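Local coordinates for protein exosome complex component Rrp42 (Archaeoglobus fulgidus, PDB 3M7N) that probably serves as a non-catalytic component of the RNA-degrading exosome, helping to structure the active site of its partner Rrp41, at residues H[7-15]-H[201-209]; H[125-133]-H[165-176]. All coordinates share one frame; numbering follows the deposited sequence.

Contact 1 (H[7-15]-H[201-209]); sequences VDIKRDYVL and SREEMSVGD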
ATOM      1  N   VAL H   7      17.763  -2.519  22.572  1.00 41.27           N
ATOM      2  CA  VAL H   7      18.656  -1.632  21.839  1.00 39.04           C
ATOM      3  C   VAL H   7      19.031  -0.404  22.673  1.00 43.49           C
ATOM      4  O   VAL H   7      20.213  -0.081  22.836  1.00 38.69           O
ATOM      5  CB  VAL H   7      18.038  -1.192  20.477  1.00 49.18           C
ATOM      6  CG1 VAL H   7      18.861  -0.069  19.822  1.00 39.96           C
ATOM      7  CG2 VAL H   7      17.895  -2.385  19.530  1.00 43.89           C
ATOM      8  N   ASP H   8      18.029   0.270  23.220  1.00 45.87           N
ATOM      9  CA  ASP H   8      18.280   1.444  24.046  1.00 43.29           C
ATOM     10  C   ASP H   8      19.245   1.154  25.203  1.00 42.45           C
ATOM     11  O   ASP H   8      20.094   1.990  25.546  1.00 39.50           O
ATOM     12  CB  ASP H   8      16.964   2.018  24.571  1.00 47.48           C
ATOM     13  CG  ASP H   8      16.156   2.705  23.487  1.00 55.92           C
ATOM     14  OD1 ASP H   8      14.980   3.021  23.743  1.00 57.03           O
ATOM     15  OD2 ASP H   8      16.698   2.943  22.382  1.00 54.84           O
ATOM     16  N   ILE H   9      19.113  -0.022  25.806  1.00 36.99           N
ATOM     17  CA  ILE H   9      19.948  -0.370  26.941  1.00 36.07           C
ATOM     18  C   ILE H   9      21.345  -0.655  26.436  1.00 39.68           C
ATOM     19  O   ILE H   9      22.339  -0.238  27.043  1.00 35.91           O
ATOM     20  CB  ILE H   9      19.402  -1.590  27.694  1.00 41.65           C
ATOM     21  CG1 ILE H   9      18.079  -1.227  28.386  1.00 42.89           C
ATOM     22  CG2 ILE H   9      20.430  -2.112  28.708  1.00 37.07           C
ATOM     23  CD1 ILE H   9      18.169   0.018  29.247  1.00 36.16           C
ATOM     24  N   LYS H  10      21.401  -1.345  25.301  1.00 38.83           N
ATOM     25  CA  LYS H  10      22.661  -1.643  24.633  1.00 40.89           C
ATOM     26  C   LYS H  10      23.355  -0.348  24.213  1.00 35.81           C
ATOM     27  O   LYS H  10      24.575  -0.271  24.172  1.00 34.89           O
ATOM     28  CB  LYS H  10      22.426  -2.530  23.405  1.00 36.43           C
ATOM     29  CG  LYS H  10      23.696  -2.838  22.640  1.00 40.31           C
ATOM     30  CD  LYS H  10      24.556  -3.797  23.424  1.00 42.48           C
ATOM     31  CE  LYS H  10      23.776  -5.071  23.651  1.00 40.95           C
ATOM     32  NZ  LYS H  10      24.654  -6.185  24.083  1.00 53.29           N
ATOM     33  N   ARG H  11      22.564   0.665  23.890  1.00 35.37           N
ATOM     34  CA  ARG H  11      23.108   1.970  23.576  1.00 33.93           C
ATOM     35  C   ARG H  11      23.843   2.549  24.793  1.00 37.76           C
ATOM     36  O   ARG H  11      24.959   3.065  24.673  1.00 33.84           O
ATOM     37  CB  ARG H  11      22.007   2.916  23.095  1.00 35.86           C
ATOM     38  CG  ARG H  11      22.493   4.321  22.762  1.00 34.92           C
ATOM     39  CD  ARG H  11      21.480   5.075  21.912  1.00 34.93           C
ATOM     40  NE  ARG H  11      21.869   6.473  21.738  1.00 38.86           N
ATOM     41  CZ  ARG H  11      21.723   7.405  22.680  1.00 38.97           C
ATOM     42  NH1 ARG H  11      22.102   8.645  22.440  1.00 38.38           N
ATOM     43  NH2 ARG H  11      21.191   7.096  23.862  1.00 36.40           N
ATOM     44  N   ASP H  12      23.227   2.446  25.967  1.00 35.68           N
ATOM     45  CA  ASP H  12      23.879   2.903  27.186  1.00 32.67           C
ATOM     46  C   ASP H  12      25.210   2.197  27.414  1.00 35.00           C
ATOM     47  O   ASP H  12      26.171   2.816  27.838  1.00 35.42           O
ATOM     48  CB  ASP H  12      22.978   2.694  28.395  1.00 36.80           C
ATOM     49  CG  ASP H  12      21.871   3.732  28.488  1.00 39.63           C
ATOM     50  OD1 ASP H  12      20.997   3.576  29.365  1.00 34.71           O
ATOM     51  OD2 ASP H  12      21.880   4.697  27.691  1.00 35.37           O
ATOM     52  N   TYR H  13      25.260   0.900  27.129  1.00 33.48           N
ATOM     53  CA  TYR H  13      26.461   0.118  27.361  1.00 35.04           C
ATOM     54  C   TYR H  13      27.614   0.553  26.442  1.00 33.13           C
ATOM     55  O   TYR H  13      28.727   0.791  26.903  1.00 33.18           O
ATOM     56  CB  TYR H  13      26.181  -1.373  27.196  1.00 32.03           C
ATOM     57  CG  TYR H  13      27.367  -2.215  27.595  1.00 37.00           C
ATOM     58  CD1 TYR H  13      27.840  -2.200  28.898  1.00 39.95           C
ATOM     59  CD2 TYR H  13      28.023  -3.016  26.670  1.00 35.26           C
ATOM     60  CE1 TYR H  13      28.934  -2.956  29.269  1.00 40.57           C
ATOM     61  CE2 TYR H  13      29.112  -3.778  27.033  1.00 35.92           C
ATOM     62  CZ  TYR H  13      29.566  -3.745  28.334  1.00 42.43           C
ATOM     63  OH  TYR H  13      30.651  -4.507  28.704  1.00 42.89           O
ATOM     64  N   VAL H  14      27.332   0.665  25.151  1.00 29.44           N
ATOM     65  CA  VAL H  14      28.298   1.177  24.196  1.00 29.35           C
ATOM     66  C   VAL H  14      28.765   2.571  24.593  1.00 31.66           C
ATOM     67  O   VAL H  14      29.952   2.857  24.580  1.00 33.03           O
ATOM     68  CB  VAL H  14      27.706   1.241  22.790  1.00 28.74           C
ATOM     69  CG1 VAL H  14      28.678   1.902  21.837  1.00 31.62           C
ATOM     70  CG2 VAL H  14      27.330  -0.159  22.305  1.00 29.75           C
ATOM     71  N   LEU H  15      27.835   3.441  24.961  1.00 31.27           N
ATOM     72  CA  LEU H  15      28.210   4.810  25.282  1.00 35.07           C
ATOM     73  C   LEU H  15      29.059   4.859  26.545  1.00 32.79           C
ATOM     74  O   LEU H  15      29.980   5.668  26.658  1.00 33.16           O
ATOM     75  CB  LEU H  15      26.983   5.726  25.383  1.00 28.62           C
ATOM     76  CG  LEU H  15      26.294   5.934  24.029  1.00 33.14           C
ATOM     77  CD1 LEU H  15      24.969   6.697  24.150  1.00 34.28           C
ATOM     78  CD2 LEU H  15      27.227   6.621  23.017  1.00 29.52           C
ATOM     79  N   SER H 201      29.931  -2.604  14.643  1.00 21.49           N
ATOM     80  CA  SER H 201      29.121  -3.796  14.762  1.00 25.03           C
ATOM     81  C   SER H 201      27.638  -3.374  14.874  1.00 30.27           C
ATOM     82  O   SER H 201      27.325  -2.190  15.058  1.00 25.03           O
ATOM     83  CB  SER H 201      29.549  -4.621  15.985  1.00 23.54           C
ATOM     84  OG  SER H 201      29.225  -3.978  17.209  1.00 23.40           O
ATOM     85  N   ARG H 202      26.736  -4.343  14.761  1.00 28.68           N
ATOM     86  CA  ARG H 202      25.316  -4.074  14.946  1.00 27.53           C
ATOM     87  C   ARG H 202      25.062  -3.547  16.360  1.00 27.93           C
ATOM     88  O   ARG H 202      24.306  -2.593  16.554  1.00 26.06           O
ATOM     89  CB  ARG H 202      24.483  -5.322  14.616  1.00 28.38           C
ATOM     90  CG  ARG H 202      22.988  -5.232  14.909  1.00 31.96           C
ATOM     91  CD  ARG H 202      22.195  -6.146  13.964  1.00 37.64           C
ATOM     92  NE  ARG H 202      20.874  -6.501  14.493  1.00 51.24           N
ATOM     93  CZ  ARG H 202      20.046  -7.404  13.956  1.00 45.21           C
ATOM     94  NH1 ARG H 202      18.884  -7.654  14.539  1.00 42.08           N
ATOM     95  NH2 ARG H 202      20.372  -8.065  12.851  1.00 39.31           N
ATOM     96  N   GLU H 203      25.732  -4.131  17.343  1.00 25.60           N
ATOM     97  CA  GLU H 203      25.568  -3.677  18.711  1.00 25.66           C
ATOM     98  C   GLU H 203      25.941  -2.210  18.834  1.00 30.79           C
ATOM     99  O   GLU H 203      25.258  -1.440  19.503  1.00 30.27           O
ATOM    100  CB  GLU H 203      26.426  -4.507  19.645  1.00 35.23           C
ATOM    101  CG  GLU H 203      26.021  -5.956  19.688  1.00 39.04           C
ATOM    102  CD  GLU H 203      26.139  -6.534  21.070  1.00 48.55           C
ATOM    103  OE1 GLU H 203      25.259  -7.329  21.450  1.00 64.56           O
ATOM    104  OE2 GLU H 203      27.098  -6.186  21.787  1.00 57.28           O
ATOM    105  N   GLU H 204      27.016  -1.815  18.160  1.00 28.34           N
ATOM    106  CA  GLU H 204      27.425  -0.424  18.189  1.00 27.55           C
ATOM    107  C   GLU H 204      26.404   0.462  17.489  1.00 27.20           C
ATOM    108  O   GLU H 204      26.196   1.597  17.900  1.00 25.77           O
ATOM    109  CB  GLU H 204      28.842  -0.233  17.620  1.00 26.03           C
ATOM    110  CG  GLU H 204      29.936  -0.791  18.538  1.00 25.77           C
ATOM    111  CD  GLU H 204      31.293  -0.934  17.844  1.00 28.64           C
ATOM    112  OE1 GLU H 204      32.341  -0.813  18.531  1.00 25.59           O
ATOM    113  OE2 GLU H 204      31.303  -1.166  16.618  1.00 24.22           O
ATOM    114  N   MET H 205      25.758  -0.055  16.447  1.00 25.05           N
ATOM    115  CA  MET H 205      24.773   0.737  15.723  1.00 24.86           C
ATOM    116  C   MET H 205      23.566   1.083  16.613  1.00 27.20           C
ATOM    117  O   MET H 205      22.782   1.946  16.278  1.00 29.48           O
ATOM    118  CB  MET H 205      24.306   0.017  14.457  1.00 26.09           C
ATOM    119  CG  MET H 205      25.376  -0.125  13.358  1.00 30.57           C
ATOM    120  SD  MET H 205      26.123   1.420  12.793  1.00 30.72           S
ATOM    121  CE  MET H 205      24.669   2.311  12.218  1.00 26.00           C
ATOM    122  N   SER H 206      23.426   0.418  17.752  1.00 25.43           N
ATOM    123  CA  SER H 206      22.356   0.762  18.669  1.00 30.83           C
ATOM    124  C   SER H 206      22.409   2.241  19.046  1.00 29.40           C
ATOM    125  O   SER H 206      21.431   2.818  19.480  1.00 31.50           O
ATOM    126  CB  SER H 206      22.466  -0.079  19.931  1.00 32.65           C
ATOM    127  OG  SER H 206      23.570   0.374  20.687  1.00 36.81           O
ATOM    128  N   VAL H 207      23.568   2.853  18.887  1.00 31.17           N
ATOM    129  CA  VAL H 207      23.734   4.250  19.247  1.00 30.79           C
ATOM    130  C   VAL H 207      22.949   5.186  18.338  1.00 30.91           C
ATOM    131  O   VAL H 207      22.460   6.211  18.785  1.00 37.46           O
ATOM    132  CB  VAL H 207      25.233   4.652  19.270  1.00 33.11           C
ATOM    133  CG1 VAL H 207      25.377   6.149  19.460  1.00 31.17           C
ATOM    134  CG2 VAL H 207      25.964   3.894  20.387  1.00 34.10           C
ATOM    135  N   GLY H 208      22.844   4.845  17.061  1.00 28.36           N
ATOM    136  CA  GLY H 208      22.142   5.685  16.109  1.00 25.08           C
ATOM    137  C   GLY H 208      22.677   5.376  14.737  1.00 31.63           C
ATOM    138  O   GLY H 208      23.723   4.735  14.615  1.00 35.37           O
ATOM    139  N   ASP H 209      21.979   5.811  13.698  1.00 30.86           N
ATOM    140  CA  ASP H 209      22.383   5.464  12.339  1.00 32.86           C
ATOM    141  C   ASP H 209      23.181   6.604  11.702  1.00 31.40           C
ATOM    142  O   ASP H 209      22.809   7.136  10.661  1.00 32.69           O
ATOM    143  CB  ASP H 209      21.160   5.123  11.492  1.00 35.05           C
ATOM    144  CG  ASP H 209      21.519   4.396  10.209  1.00 52.49           C
ATOM    145  OD1 ASP H 209      22.721   4.116   9.990  1.00 53.91           O
ATOM    146  OD2 ASP H 209      20.595   4.097   9.412  1.00 64.24           O
TER

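Contact 2 (H[125-133]-H[165-176]); sequences VIEEGEKVW and VPAERFDLGEDY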
ATOM      1  N   VAL H 125      32.232  -3.725 -25.420  1.00 56.88           N
ATOM      2  CA  VAL H 125      31.441  -3.435 -26.600  1.00 58.79           C
ATOM      3  C   VAL H 125      31.521  -4.614 -27.556  1.00 57.64           C
ATOM      4  O   VAL H 125      32.562  -5.260 -27.681  1.00 61.60           O
ATOM      5  CB  VAL H 125      31.925  -2.153 -27.293  1.00 62.30           C
ATOM      6  CG1 VAL H 125      31.100  -1.877 -28.543  1.00 65.29           C
ATOM      7  CG2 VAL H 125      31.833  -0.980 -26.336  1.00 62.37           C
ATOM      8  N   ILE H 126      30.410  -4.908 -28.213  1.00 58.44           N
ATOM      9  CA  ILE H 126      30.351  -6.031 -29.132  1.00 63.60           C
ATOM     10  C   ILE H 126      30.061  -5.503 -30.531  1.00 65.37           C
ATOM     11  O   ILE H 126      30.531  -6.041 -31.530  1.00 63.99           O
ATOM     12  CB  ILE H 126      29.272  -7.039 -28.688  1.00 61.27           C
ATOM     13  CG1 ILE H 126      29.645  -7.634 -27.326  1.00 60.41           C
ATOM     14  CG2 ILE H 126      29.105  -8.143 -29.711  1.00 60.55           C
ATOM     15  CD1 ILE H 126      28.584  -8.529 -26.733  1.00 57.51           C
ATOM     16  N   GLU H 127      29.309  -4.415 -30.584  1.00 63.36           N
ATOM     17  CA  GLU H 127      28.871  -3.838 -31.834  1.00 67.51           C
ATOM     18  C   GLU H 127      28.340  -2.451 -31.505  1.00 70.98           C
ATOM     19  O   GLU H 127      27.210  -2.321 -31.031  1.00 66.41           O
ATOM     20  CB  GLU H 127      27.756  -4.705 -32.419  1.00 74.09           C
ATOM     21  CG  GLU H 127      27.412  -4.435 -33.878  1.00 78.39           C
ATOM     22  CD  GLU H 127      26.213  -5.252 -34.353  1.00 89.49           C
ATOM     23  OE1 GLU H 127      25.734  -4.994 -35.482  1.00 93.08           O
ATOM     24  OE2 GLU H 127      25.745  -6.145 -33.600  1.00 82.20           O
ATOM     25  N   GLU H 128      29.160  -1.422 -31.730  1.00 69.60           N
ATOM     26  CA  GLU H 128      28.811  -0.064 -31.316  1.00 69.98           C
ATOM     27  C   GLU H 128      27.368   0.266 -31.647  1.00 70.65           C
ATOM     28  O   GLU H 128      26.915   0.034 -32.766  1.00 73.31           O
ATOM     29  CB  GLU H 128      29.736   0.965 -31.959  1.00 76.14           C
ATOM     30  CD  GLU H 128      31.975   2.072 -31.982  1.00 98.28           C
ATOM     31  OE1 GLU H 128      31.955   2.307 -33.211  1.00 97.35           O
ATOM     32  OE2 GLU H 128      32.640   2.744 -31.163  1.00102.62           O
ATOM     33  N   GLY H 129      26.647   0.796 -30.665  1.00 68.69           N
ATOM     34  CA  GLY H 129      25.251   1.149 -30.839  1.00 67.10           C
ATOM     35  C   GLY H 129      24.303  -0.030 -30.993  1.00 70.67           C
ATOM     36  O   GLY H 129      23.086   0.148 -31.049  1.00 71.28           O
ATOM     37  N   GLU H 130      24.851  -1.237 -31.060  1.00 66.90           N
ATOM     38  CA  GLU H 130      24.026  -2.431 -31.206  1.00 73.11           C
ATOM     39  C   GLU H 130      24.105  -3.351 -29.985  1.00 75.45           C
ATOM     40  O   GLU H 130      23.181  -3.393 -29.165  1.00 69.91           O
ATOM     41  N   LYS H 131      25.209  -4.090 -29.877  1.00 70.00           N
ATOM     42  CA  LYS H 131      25.373  -5.087 -28.824  1.00 67.10           C
ATOM     43  C   LYS H 131      26.506  -4.742 -27.868  1.00 65.14           C
ATOM     44  O   LYS H 131      27.642  -4.508 -28.289  1.00 62.24           O
ATOM     45  CB  LYS H 131      25.615  -6.478 -29.421  1.00 66.84           C
ATOM     46  CG  LYS H 131      24.567  -7.513 -29.040  1.00 68.38           C
ATOM     47  CD  LYS H 131      24.932  -8.907 -29.561  1.00 74.15           C
ATOM     48  CE  LYS H 131      23.878  -9.949 -29.167  1.00 72.29           C
ATOM     49  NZ  LYS H 131      24.353 -11.355 -29.366  1.00 68.71           N
ATOM     50  N   VAL H 132      26.188  -4.735 -26.577  1.00 61.76           N
ATOM     51  CA  VAL H 132      27.171  -4.447 -25.540  1.00 57.25           C
ATOM     52  C   VAL H 132      26.903  -5.289 -24.290  1.00 55.05           C
ATOM     53  O   VAL H 132      25.752  -5.602 -23.976  1.00 54.51           O
ATOM     54  CB  VAL H 132      27.171  -2.945 -25.199  1.00 56.99           C
ATOM     55  CG1 VAL H 132      26.394  -2.662 -23.914  1.00 48.85           C
ATOM     56  CG2 VAL H 132      28.590  -2.433 -25.115  1.00 60.72           C
ATOM     57  N   TRP H 133      27.958  -5.678 -23.582  1.00 54.00           N
ATOM     58  CA  TRP H 133      27.776  -6.489 -22.388  1.00 45.62           C
ATOM     59  C   TRP H 133      27.121  -5.701 -21.269  1.00 49.60           C
ATOM     60  O   TRP H 133      27.401  -4.518 -21.071  1.00 50.12           O
ATOM     61  CB  TRP H 133      29.099  -7.039 -21.896  1.00 45.95           C
ATOM     62  CG  TRP H 133      29.580  -8.202 -22.672  1.00 50.13           C
ATOM     63  CD1 TRP H 133      30.623  -8.225 -23.542  1.00 50.48           C
ATOM     64  CD2 TRP H 133      29.050  -9.532 -22.643  1.00 51.20           C
ATOM     65  NE1 TRP H 133      30.779  -9.485 -24.062  1.00 50.89           N
ATOM     66  CE2 TRP H 133      29.823 -10.309 -23.526  1.00 47.97           C
ATOM     67  CE3 TRP H 133      27.996 -10.143 -21.953  1.00 47.58           C
ATOM     68  CZ2 TRP H 133      29.579 -11.662 -23.745  1.00 48.56           C
ATOM     69  CZ3 TRP H 133      27.756 -11.493 -22.170  1.00 46.67           C
ATOM     70  CH2 TRP H 133      28.545 -12.234 -23.057  1.00 47.44           C
ATOM     71  N   VAL H 165      33.637 -13.784 -18.469  1.00 37.26           N
ATOM     72  CA  VAL H 165      32.695 -13.362 -19.497  1.00 43.26           C
ATOM     73  C   VAL H 165      32.158 -14.583 -20.234  1.00 42.82           C
ATOM     74  O   VAL H 165      32.920 -15.456 -20.633  1.00 41.81           O
ATOM     75  CB  VAL H 165      33.316 -12.360 -20.486  1.00 38.86           C
ATOM     76  CG1 VAL H 165      32.254 -11.856 -21.445  1.00 43.19           C
ATOM     77  CG2 VAL H 165      33.925 -11.190 -19.733  1.00 38.75           C
ATOM     78  N   PRO H 166      30.835 -14.663 -20.391  1.00 42.18           N
ATOM     79  CA  PRO H 166      30.250 -15.863 -20.992  1.00 47.42           C
ATOM     80  C   PRO H 166      30.116 -15.698 -22.498  1.00 49.71           C
ATOM     81  O   PRO H 166      28.996 -15.692 -23.005  1.00 48.40           O
ATOM     82  CB  PRO H 166      28.852 -15.908 -20.368  1.00 45.54           C
ATOM     83  CG  PRO H 166      28.569 -14.470 -19.901  1.00 43.04           C
ATOM     84  CD  PRO H 166      29.814 -13.645 -20.117  1.00 40.45           C
ATOM     85  N   ALA H 167      31.225 -15.543 -23.212  1.00 50.58           N
ATOM     86  CA  ALA H 167      31.115 -15.262 -24.640  1.00 55.17           C
ATOM     87  C   ALA H 167      30.605 -16.490 -25.397  1.00 53.93           C
ATOM     88  O   ALA H 167      29.741 -16.378 -26.263  1.00 54.15           O
ATOM     89  CB  ALA H 167      32.443 -14.767 -25.208  1.00 46.11           C
ATOM     90  N   GLU H 168      31.132 -17.659 -25.049  1.00 53.29           N
ATOM     91  CA  GLU H 168      30.753 -18.900 -25.716  1.00 55.02           C
ATOM     92  C   GLU H 168      29.262 -19.127 -25.673  1.00 59.11           C
ATOM     93  O   GLU H 168      28.619 -19.257 -26.707  1.00 66.27           O
ATOM     94  CB  GLU H 168      31.456 -20.080 -25.069  1.00 54.68           C
ATOM     95  CG  GLU H 168      32.949 -20.004 -25.219  1.00 60.00           C
ATOM     96  CD  GLU H 168      33.653 -20.835 -24.190  1.00 67.57           C
ATOM     97  OE1 GLU H 168      33.016 -21.785 -23.678  1.00 67.49           O
ATOM     98  OE2 GLU H 168      34.832 -20.533 -23.888  1.00 67.39           O
ATOM     99  N   ARG H 169      28.713 -19.175 -24.466  1.00 60.58           N
ATOM    100  CA  ARG H 169      27.288 -19.370 -24.301  1.00 54.27           C
ATOM    101  C   ARG H 169      26.531 -18.511 -25.285  1.00 55.85           C
ATOM    102  O   ARG H 169      25.475 -18.904 -25.768  1.00 60.30           O
ATOM    103  CB  ARG H 169      26.841 -18.998 -22.891  1.00 54.80           C
ATOM    104  CG  ARG H 169      25.326 -19.032 -22.751  1.00 59.10           C
ATOM    105  CD  ARG H 169      24.820 -18.245 -21.557  1.00 59.63           C
ATOM    106  NE  ARG H 169      25.632 -18.475 -20.369  1.00 59.44           N
ATOM    107  CZ  ARG H 169      25.313 -18.035 -19.159  1.00 55.86           C
ATOM    108  NH1 ARG H 169      26.123 -18.281 -18.142  1.00 54.70           N
ATOM    109  NH2 ARG H 169      24.185 -17.350 -18.967  1.00 52.35           N
ATOM    110  N   PHE H 170      27.065 -17.328 -25.572  1.00 55.92           N
ATOM    111  CA  PHE H 170      26.360 -16.377 -26.425  1.00 57.79           C
ATOM    112  C   PHE H 170      26.966 -16.322 -27.824  1.00 60.77           C
ATOM    113  O   PHE H 170      26.756 -15.359 -28.565  1.00 63.33           O
ATOM    114  CB  PHE H 170      26.318 -14.981 -25.783  1.00 57.47           C
ATOM    115  CG  PHE H 170      25.336 -14.863 -24.634  1.00 55.16           C
ATOM    116  CD1 PHE H 170      24.008 -14.523 -24.868  1.00 51.13           C
ATOM    117  CD2 PHE H 170      25.744 -15.087 -23.325  1.00 48.97           C
ATOM    118  CE1 PHE H 170      23.101 -14.414 -23.821  1.00 49.31           C
ATOM    119  CE2 PHE H 170      24.844 -14.980 -22.270  1.00 50.44           C
ATOM    120  CZ  PHE H 170      23.525 -14.641 -22.516  1.00 50.31           C
ATOM    121  N   ASP H 171      27.712 -17.364 -28.176  1.00 61.18           N
ATOM    122  CA  ASP H 171      28.311 -17.483 -29.504  1.00 64.82           C
ATOM    123  C   ASP H 171      28.986 -16.177 -29.890  1.00 64.62           C
ATOM    124  O   ASP H 171      28.514 -15.449 -30.766  1.00 64.83           O
ATOM    125  CB  ASP H 171      27.252 -17.886 -30.533  1.00 63.49           C
ATOM    126  CG  ASP H 171      26.570 -19.195 -30.170  1.00 76.07           C
ATOM    127  OD1 ASP H 171      27.275 -20.130 -29.714  1.00 74.29           O
ATOM    128  OD2 ASP H 171      25.331 -19.283 -30.326  1.00 75.88           O
ATOM    129  N   LEU H 172      30.105 -15.902 -29.229  1.00 56.71           N
ATOM    130  CA  LEU H 172      30.691 -14.581 -29.237  1.00 52.38           C
ATOM    131  C   LEU H 172      32.181 -14.734 -29.007  1.00 55.13           C
ATOM    132  O   LEU H 172      32.902 -13.750 -28.837  1.00 56.50           O
ATOM    133  CB  LEU H 172      30.080 -13.760 -28.105  1.00 54.07           C
ATOM    134  CG  LEU H 172      29.304 -12.493 -28.433  1.00 53.74           C
ATOM    135  CD1 LEU H 172      28.315 -12.713 -29.559  1.00 61.85           C
ATOM    136  CD2 LEU H 172      28.596 -12.008 -27.187  1.00 56.03           C
ATOM    137  N   GLY H 173      32.632 -15.984 -28.978  1.00 53.96           N
ATOM    138  CA  GLY H 173      34.050 -16.286 -28.873  1.00 51.67           C
ATOM    139  C   GLY H 173      34.399 -17.082 -27.633  1.00 54.45           C
ATOM    140  O   GLY H 173      33.522 -17.435 -26.855  1.00 55.39           O
ATOM    141  N   GLU H 174      35.684 -17.378 -27.465  1.00 52.74           N
ATOM    142  CA  GLU H 174      36.199 -17.914 -26.219  1.00 54.13           C
ATOM    143  C   GLU H 174      35.672 -17.083 -25.056  1.00 56.25           C
ATOM    144  O   GLU H 174      35.449 -15.876 -25.188  1.00 53.67           O
ATOM    145  CB  GLU H 174      37.733 -17.842 -26.198  1.00 55.93           C
ATOM    146  CG  GLU H 174      38.442 -18.685 -27.243  1.00 64.94           C
ATOM    147  CD  GLU H 174      38.607 -20.125 -26.807  1.00 74.10           C
ATOM    148  OE1 GLU H 174      38.801 -20.361 -25.593  1.00 77.06           O
ATOM    149  OE2 GLU H 174      38.541 -21.022 -27.677  1.00 75.58           O
ATOM    150  N   ASP H 175      35.484 -17.731 -23.914  1.00 55.45           N
ATOM    151  CA  ASP H 175      35.220 -17.027 -22.676  1.00 47.52           C
ATOM    152  C   ASP H 175      36.517 -16.318 -22.279  1.00 53.34           C
ATOM    153  O   ASP H 175      37.606 -16.728 -22.691  1.00 52.12           O
ATOM    154  CB  ASP H 175      34.834 -18.021 -21.575  1.00 51.14           C
ATOM    155  CG  ASP H 175      33.421 -18.600 -21.740  1.00 50.25           C
ATOM    156  OD1 ASP H 175      32.646 -18.159 -22.619  1.00 53.30           O
ATOM    157  OD2 ASP H 175      33.081 -19.502 -20.947  1.00 50.38           O
ATOM    158  N   TYR H 176      36.405 -15.255 -21.485  1.00 46.87           N
ATOM    159  CA  TYR H 176      37.584 -14.636 -20.880  1.00 44.98           C
ATOM    160  C   TYR H 176      37.268 -13.982 -19.540  1.00 40.84           C
ATOM    161  O   TYR H 176      36.138 -13.559 -19.294  1.00 36.60           O
ATOM    162  CB  TYR H 176      38.211 -13.599 -21.814  1.00 36.63           C
ATOM    163  CG  TYR H 176      37.281 -12.477 -22.186  1.00 36.53           C
ATOM    164  CD1 TYR H 176      36.355 -12.636 -23.200  1.00 40.70           C
ATOM    165  CD2 TYR H 176      37.324 -11.257 -21.524  1.00 38.16           C
ATOM    166  CE1 TYR H 176      35.490 -11.618 -23.548  1.00 40.27           C
ATOM    167  CE2 TYR H 176      36.465 -10.222 -21.877  1.00 36.42           C
ATOM    168  CZ  TYR H 176      35.552 -10.418 -22.889  1.00 37.85           C
ATOM    169  OH  TYR H 176      34.689  -9.423 -23.256  1.00 43.75           O
TER
HETATM  170  O   HOH W   1      33.381 -10.039 -25.279  1.00 48.97           O

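Contact 1 (H[7-15]-H[201-209])
Lys10 and Glu203 form a salt bridge at one margin of this contact, with Lys10 NZ 2.9 Å from Glu203 OE1 and approaching from above the carboxylate plane; bends at chi2 and chi3 curl the lysine chain over the acid. Nearer the middle, the Arg11 chain, extended from CG to NE, lays CD 3.3 Å from Ser206 O and donates from NE to Val207 O (3.0 Å, N-H...O angle 144°), the acceptor lying close to the guanidinium plane. Apolar packing fills in beside these bonds: Val14 CG1 meets Val207 CG2 at 3.7 Å, Leu15 CD2 touches the same methyl, and Val7 CG1 rests on Ser206 CB at 3.6 Å. The N-terminal helix of this RNase PH-family subunit is thereby clasped to a short helical turn connecting strands 195-198 and 211-216. Ser206 is held in turn by its own segment: with chi1 at 72°, OG swings back to donate to Glu203 O (2.7 Å), which also accepts from Ser206 N. Further out, Ser201 and Glu204 form a capping box that secures the start of the turn, with Glu204 OE1 also in a salt bridge to Arg23. Arg11 NH2 pairs with an acidic side chain of another protein's chain.

Contact 2 (H[125-133]-H[165-176])
A water molecule bridges Trp133 and Tyr176, accepting from Trp133 NE1 at 2.9 Å and lying 2.5 Å from Tyr176 OH, close to the plane of the tyrosine ring. It gives the N-H of this buried indole an acceptor and links the two aromatic residues. The rest of the indole is a worked case of one large ring meeting a loop on a face and along an edge. Val165 CG1 makes a CH-pi contact over the six-membered ring, 3.9 Å from its centroid and 27° off the normal, while Ile126 CD1 lies against the opposite face of the indole, near NE1 at its five-membered ring. With Trp133 CG anti to its carbonyl carbon (chi1 -78°), the far edge of the indole brings CH2 to within 3.5 Å of the carbonyl O of Pro166, the residue at the centre of an inverse gamma turn, and points toward the face of Phe170 in an offset edge-to-face pair with planes at 89°. Leu172 CD2 closes the group, touching Trp133 CZ2 at 3.6 Å and Ile126 CD1 at 3.5 Å. A leucine in place of Trp133 would lack NE1 and the broad ring, which would probably open a gap between Val165 and Phe170 and cost the water one of its holders. Behind this layer, Glu168 and Asp175 brace the loop, each carboxylate accepting from the other's backbone N. Ile126 sits in a classic beta bulge, Ile126 N and Glu127 N both donating to Lys131 O. Trp133 lies near the start of strand 131-141 in the mixed sheet of the RNase PH-type first domain, where Met64 and Pro66 of adjacent strand 56-67 also touch it; from the loop, Arg169 reaches Glu46 and the backbone of Glu87 in the neighbouring exonuclease 1 subunit.

How the contacts relate
From the N terminus, helix 4-19 supplies the first half of contact 1, which stays unclosed while the chain lays down the first four strands of the mixed sheet. Segment 125-133, leading into the fifth, 131-141, is the first half of contact 2; after helix 148-161 the chain returns at 165-176, closing that shorter loop. Strands 185-192 and 195-198 follow before 201-209 completes contact 1. Contact 2 is therefore nested, without crossing. Their centres stand about 49 Å apart, on opposite sides of the chain's centre: contact 1 joins the N-terminal helix to a connection between two strands of the antiparallel sheet, whereas contact 2 ties the mixed sheet to the loop between strands 164-165 and 176-177.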